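Local coordinates for DNA protection during starvation protein (Mycobacterium smegmatis, PDB 2YW6) that probably protects DNA from oxidative damage, as Dps proteins do, by oxidising iron(II) with hydrogen peroxide and storing it as mineral inside a hollow twelve-subunit shell, at residues 58-61 against 62-66; 107-110 against 111-115; 140-143 against 144-148. One frame throughout, in Å; residues are numbered along the deposited sequence.

Contact 1 (58-61 against 62-66); sequences VELV and RGYAD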
# COMPACT_ATOMS: atom_id res chain seq x y z
N VAL B 58 1.69 -20.74 11.18
CA VAL B 58 1.09 -20.33 12.45
C VAL B 58 -0.11 -19.42 12.19
O VAL B 58 -1.10 -19.48 12.91
CB VAL B 58 2.10 -19.53 13.36
CG1 VAL B 58 1.34 -18.81 14.48
CG2 VAL B 58 3.12 -20.49 14.00
N GLU B 59 -0.02 -18.58 11.17
CA GLU B 59 -1.12 -17.67 10.88
C GLU B 59 -2.25 -18.42 10.20
O GLU B 59 -3.42 -18.20 10.52
CB GLU B 59 -0.67 -16.51 9.99
CG GLU B 59 -1.82 -15.58 9.64
CD GLU B 59 -1.35 -14.27 9.06
OE1 GLU B 59 -0.59 -14.30 8.07
OE2 GLU B 59 -1.76 -13.21 9.59
N LEU B 60 -1.89 -19.32 9.29
CA LEU B 60 -2.88 -20.10 8.57
C LEU B 60 -3.69 -20.93 9.58
O LEU B 60 -4.93 -20.86 9.61
CB LEU B 60 -2.15 -21.00 7.57
CG LEU B 60 -2.74 -21.29 6.19
CD1 LEU B 60 -3.45 -20.08 5.63
CD2 LEU B 60 -1.61 -21.72 5.25
N VAL B 61 -3.00 -21.68 10.43
CA VAL B 61 -3.65 -22.53 11.43
C VAL B 61 -4.50 -21.72 12.42
O VAL B 61 -5.60 -22.14 12.80
CB VAL B 61 -2.58 -23.39 12.18
CG1 VAL B 61 -3.20 -24.13 13.37
CG2 VAL B 61 -1.94 -24.38 11.18
N ARG B 62 -4.00 -20.56 12.85
CA ARG B 62 -4.74 -19.69 13.77
C ARG B 62 -6.05 -19.26 13.11
O ARG B 62 -7.11 -19.18 13.75
CB ARG B 62 -3.91 -18.45 14.10
CG ARG B 62 -2.96 -18.63 15.26
CD ARG B 62 -1.99 -17.46 15.39
NE ARG B 62 -1.15 -17.58 16.59
CZ ARG B 62 -0.15 -16.76 16.90
NH1 ARG B 62 0.16 -15.75 16.10
NH2 ARG B 62 0.57 -16.95 18.01
N GLY B 63 -5.95 -18.95 11.82
CA GLY B 63 -7.11 -18.53 11.06
C GLY B 63 -8.06 -19.69 10.88
O GLY B 63 -9.27 -19.50 10.85
N TYR B 64 -7.52 -20.89 10.75
CA TYR B 64 -8.38 -22.06 10.59
C TYR B 64 -9.15 -22.29 11.90
O TYR B 64 -10.28 -22.80 11.87
CB TYR B 64 -7.56 -23.32 10.24
CG TYR B 64 -6.89 -23.31 8.88
CD1 TYR B 64 -7.26 -22.39 7.89
CD2 TYR B 64 -5.94 -24.28 8.56
CE1 TYR B 64 -6.69 -22.44 6.62
CE2 TYR B 64 -5.37 -24.33 7.30
CZ TYR B 64 -5.75 -23.42 6.33
OH TYR B 64 -5.19 -23.50 5.06
N ALA B 65 -8.55 -21.92 13.03
CA ALA B 65 -9.20 -22.09 14.31
C ALA B 65 -10.41 -21.17 14.36
O ALA B 65 -11.49 -21.55 14.85
CB ALA B 65 -8.24 -21.76 15.45
N ASP B 66 -10.24 -19.95 13.84
CA ASP B 66 -11.34 -19.00 13.82
C ASP B 66 -12.49 -19.53 12.97
O ASP B 66 -13.64 -19.51 13.40
CB ASP B 66 -10.87 -17.64 13.30
CG ASP B 66 -10.12 -16.86 14.34
OD1 ASP B 66 -9.70 -15.72 14.06
OD2 ASP B 66 -9.94 -17.40 15.45

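Contact 2 (107-110 against 111-115); sequences AALD and LVYNG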
# COMPACT_ATOMS: atom_id res chain seq x y z
N ALA B 107 11.48 -33.72 12.86
CA ALA B 107 11.06 -35.12 12.94
C ALA B 107 9.81 -35.21 13.81
O ALA B 107 8.84 -35.89 13.45
CB ALA B 107 12.19 -35.96 13.55
N ALA B 108 9.84 -34.51 14.95
CA ALA B 108 8.72 -34.49 15.89
C ALA B 108 7.49 -33.87 15.23
O ALA B 108 6.39 -34.41 15.36
CB ALA B 108 9.10 -33.70 17.16
N LEU B 109 7.68 -32.75 14.52
CA LEU B 109 6.58 -32.06 13.84
C LEU B 109 5.97 -32.90 12.72
O LEU B 109 4.76 -32.85 12.49
CB LEU B 109 7.04 -30.72 13.25
CG LEU B 109 6.95 -29.48 14.14
CD1 LEU B 109 7.39 -28.29 13.33
CD2 LEU B 109 5.53 -29.27 14.64
N ASP B 110 6.81 -33.64 12.01
CA ASP B 110 6.34 -34.51 10.94
C ASP B 110 5.33 -35.47 11.59
O ASP B 110 4.25 -35.74 11.04
CB ASP B 110 7.50 -35.29 10.34
CG ASP B 110 7.10 -36.10 9.12
OD1 ASP B 110 7.83 -37.05 8.78
OD2 ASP B 110 6.07 -35.78 8.50
N LEU B 111 5.72 -36.00 12.75
CA LEU B 111 4.89 -36.93 13.50
C LEU B 111 3.57 -36.27 13.88
O LEU B 111 2.50 -36.84 13.69
CB LEU B 111 5.63 -37.39 14.76
CG LEU B 111 6.01 -38.87 14.91
CD1 LEU B 111 5.92 -39.64 13.59
CD2 LEU B 111 7.43 -38.93 15.50
N VAL B 112 3.67 -35.05 14.43
CA VAL B 112 2.47 -34.31 14.82
C VAL B 112 1.51 -34.20 13.63
O VAL B 112 0.31 -34.46 13.77
CB VAL B 112 2.84 -32.89 15.34
CG1 VAL B 112 1.58 -32.07 15.55
CG2 VAL B 112 3.62 -33.01 16.64
N TYR B 113 2.03 -33.83 12.46
CA TYR B 113 1.20 -33.70 11.27
C TYR B 113 0.60 -35.01 10.76
O TYR B 113 -0.46 -34.99 10.12
CB TYR B 113 1.99 -33.00 10.14
CG TYR B 113 1.92 -31.50 10.27
CD1 TYR B 113 2.58 -30.84 11.30
CD2 TYR B 113 1.07 -30.75 9.44
CE1 TYR B 113 2.38 -29.48 11.52
CE2 TYR B 113 0.87 -29.40 9.65
CZ TYR B 113 1.52 -28.77 10.69
OH TYR B 113 1.26 -27.45 10.95
N ASN B 114 1.25 -36.14 11.01
CA ASN B 114 0.68 -37.40 10.56
C ASN B 114 -0.69 -37.52 11.24
O ASN B 114 -1.69 -37.83 10.60
CB ASN B 114 1.57 -38.61 10.93
CG ASN B 114 2.72 -38.85 9.94
OD1 ASN B 114 2.63 -38.49 8.76
ND2 ASN B 114 3.79 -39.49 10.41
N GLY B 115 -0.72 -37.24 12.55
CA GLY B 115 -1.97 -37.32 13.27
C GLY B 115 -2.99 -36.32 12.76
O GLY B 115 -4.16 -36.67 12.53

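Contact 3 (140-143 against 144-148); sequences AHAG and ELEKF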
# COMPACT_ATOMS: atom_id res chain seq x y z
N ALA B 140 -10.24 -27.64 2.40
CA ALA B 140 -9.37 -26.51 2.08
C ALA B 140 -8.16 -26.47 3.01
O ALA B 140 -7.05 -26.13 2.60
CB ALA B 140 -10.14 -25.19 2.18
N HIS B 141 -8.39 -26.83 4.26
CA HIS B 141 -7.35 -26.86 5.28
C HIS B 141 -6.33 -27.97 5.04
O HIS B 141 -5.12 -27.79 5.28
CB HIS B 141 -7.97 -27.08 6.65
CG HIS B 141 -8.84 -25.95 7.11
ND1 HIS B 141 -9.46 -25.95 8.34
CD2 HIS B 141 -9.14 -24.76 6.54
CE1 HIS B 141 -10.10 -24.81 8.51
NE2 HIS B 141 -9.92 -24.07 7.42
N ALA B 142 -6.84 -29.12 4.59
CA ALA B 142 -6.02 -30.28 4.34
C ALA B 142 -4.95 -29.99 3.31
O ALA B 142 -3.84 -30.51 3.40
CB ALA B 142 -6.90 -31.43 3.87
N GLY B 143 -5.27 -29.15 2.33
CA GLY B 143 -4.30 -28.79 1.30
C GLY B 143 -3.06 -28.15 1.89
O GLY B 143 -1.93 -28.52 1.55
N GLU B 144 -3.26 -27.17 2.77
CA GLU B 144 -2.14 -26.48 3.40
C GLU B 144 -1.47 -27.34 4.46
O GLU B 144 -0.25 -27.39 4.54
CB GLU B 144 -2.62 -25.16 4.00
CG GLU B 144 -3.09 -24.18 2.93
CD GLU B 144 -1.95 -23.71 2.04
OE1 GLU B 144 -2.21 -23.05 1.01
OE2 GLU B 144 -0.78 -23.99 2.37
N LEU B 145 -2.27 -28.04 5.27
CA LEU B 145 -1.72 -28.93 6.29
C LEU B 145 -0.77 -29.94 5.67
O LEU B 145 0.30 -30.20 6.20
CB LEU B 145 -2.83 -29.70 7.01
CG LEU B 145 -3.49 -29.11 8.25
CD1 LEU B 145 -2.91 -27.72 8.55
CD2 LEU B 145 -5.00 -29.05 8.05
N GLU B 146 -1.17 -30.52 4.54
CA GLU B 146 -0.34 -31.51 3.87
C GLU B 146 0.87 -30.90 3.17
O GLU B 146 1.95 -31.49 3.16
CB GLU B 146 -1.18 -32.29 2.88
CG GLU B 146 -1.99 -33.37 3.55
CD GLU B 146 -3.07 -33.93 2.66
OE1 GLU B 146 -2.84 -34.00 1.43
OE2 GLU B 146 -4.14 -34.30 3.20
N LYS B 147 0.69 -29.73 2.56
CA LYS B 147 1.80 -29.07 1.90
C LYS B 147 2.86 -28.75 2.96
O LYS B 147 4.05 -28.97 2.75
CB LYS B 147 1.35 -27.77 1.23
CG LYS B 147 2.51 -27.03 0.58
CD LYS B 147 2.31 -25.53 0.52
CE LYS B 147 1.49 -25.13 -0.69
NZ LYS B 147 1.60 -23.67 -0.96
N PHE B 148 2.43 -28.23 4.09
CA PHE B 148 3.36 -27.88 5.15
C PHE B 148 4.20 -29.07 5.62
O PHE B 148 5.41 -28.95 5.83
CB PHE B 148 2.62 -27.29 6.36
CG PHE B 148 3.54 -26.77 7.42
CD1 PHE B 148 4.15 -25.53 7.28
CD2 PHE B 148 3.83 -27.55 8.54
CE1 PHE B 148 5.04 -25.06 8.25
CE2 PHE B 148 4.71 -27.10 9.51
CZ PHE B 148 5.32 -25.86 9.37

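Contact 1 (58-61 against 62-66)
Two side-chain pairs one helical turn apart, V58 with R62 and L60 with Y64, make this a local contact within helix 47-75, the second long helix of a ferritin-like four-helix bundle. Four successive backbone hydrogen bonds establish the regular alpha-helical geometry: R62 N to V58 O, G63 N to E59 O, Y64 N to L60 O and A65 N to V61 O. Y64 N lies 2.8 Å from L60 O, in the carbonyl plane of L60. In R62, by contrast, the amide N stands 39° out of the plane of the V58 carbonyl. With CG of R62 beside its own backbone N (chi1 -87°) and the chain extended from CG to NE, the arginine runs back alongside V58, and V58 CG1 sits over one guanidinium face, 3.5 Å from R62 CZ. Y64 is turned the same way about its first torsion, at -67°. Its ring accordingly takes L60 O against one face, offset toward the rim, with Y64 CG 3.2 Å from that oxygen. Farther out, L60 CG approaches the phenol end, 3.7 Å from Y64 CZ. D66, an iron ligand by similarity, adds no side-chain contact here; its OD1 forms a salt bridge with K36 of a second subunit, which places this turn at a subunit boundary where the metal site is probably shared. Within the chain, V58 and R62 face helix 12-41 through L35 and H32, while Y64 looks toward helix 132-155, where its ring stacks on that of H141.

Contact 2 (107-110 against 111-115)
The Y113 ring meets L109 O at its edge, in the ring plane, with Y113 CD1 3.2 Å from that oxygen; one of its other neighbours is the F148 ring, whose plane is inclined by about 40°. The same L109 O accepts the backbone bond from Y113 N, at 2.9 Å and with an N-H...O angle of 165°, so the carbonyl lies against both the amide and the ring edge of Y113. Between the side chains themselves the approach is looser: L109 CD2 is 4.4 Å from Y113 CE1. The second flat group, the D110 carboxylate, has CG anti to the backbone N and beside the carbonyl carbon (chi1 -174°); its OD2 forms a salt bridge with NE of R153. One residue before Y113, V112 keeps CG2 beside its own backbone N, and that methyl rests 3.4 Å from A108 O, the oxygen to which V112 N is bonded at 2.9 Å. L111 N to A107 O and N114 N to D110 O complete an unbroken alpha-helical series. These residues make plain intrahelical packing in helix 102-127, away from the annotated iron ligands. L109 and Y113 turn inward to L35 of helix 12-41, the phenol OH of Y113 reaches Q57 of helix 47-75 by a hydrogen bond, D110 faces helix 132-155, and V112 packs on W92 and Y95 in the connecting loop.

Contact 3 (140-143 against 144-148)
E144 opens 144-148 with its CB 3.8 Å from H141 O, and its N is 3.9 Å from A140 O, too far for the usual backbone bond. Its chain bends at chi2 (-66°), and the side chain packs on L60 and Y64. L145 comes next, and from here the regular bonding across the two segments is seen: L145 N donates to H141 O at 2.9 Å, with an N-H...O angle of 172° and the donor nearly on the line of the carbonyl bond. The leucine runs back alongside the same residue, CD2 lying 3.8 Å from H141 CB. H141 itself leads its imidazole away from 144-148; ND1 is hydrogen-bonded to Y28 OH and NE2 to E67 OE1, two bonds that fix the ring's rotation. E146 then donates its N to A142 O, while its extended side chain passes close by that oxygen, CG at 3.4 Å from A142 O, and brings OE2 to 4.0 Å from A142 CB. Its carboxylate is gripped from two directions, OE2 by R121 of the same chain and OE1 by R71 of a third subunit, charges that would be expected to favour the ionised form. K147 N closes the next bond, to G143 O at 3.1 Å; its side chain bends at chi3, and NZ makes a long, weak ion pair with E70 of that third subunit, an iron ligand by similarity. Last, F148 N bonds back to E144 O. In the bundle, helix 132-155 here borders both helix 47-75 and helix 102-127: E144 and L145 touch the former, and A142, L145 and E146 lie on T120, V116 and I117 of the latter, while V133 of the third subunit packs on A142 and E146.

Followed from the N terminus, the three contacts come strictly in series, on helices 47-75, 102-127 and 132-155. Each joins adjacent segments of one helix, so none closes a loop, and none nests within or crosses another. In space contact 3 is the bridge. Its centre is about 12 Å from that of contact 1, which it touches through E144 CG against L60 CD2, and about 14 Å from that of contact 2, which it meets where Y113 CD2 lies 3.4 Å from L145 O. Contacts 1 and 2 lie on opposite sides of the chain's centre, about 18 Å apart between centres, without touching. Together they join three of the four long bundle helices, with helix 132-155 touching each of the other two.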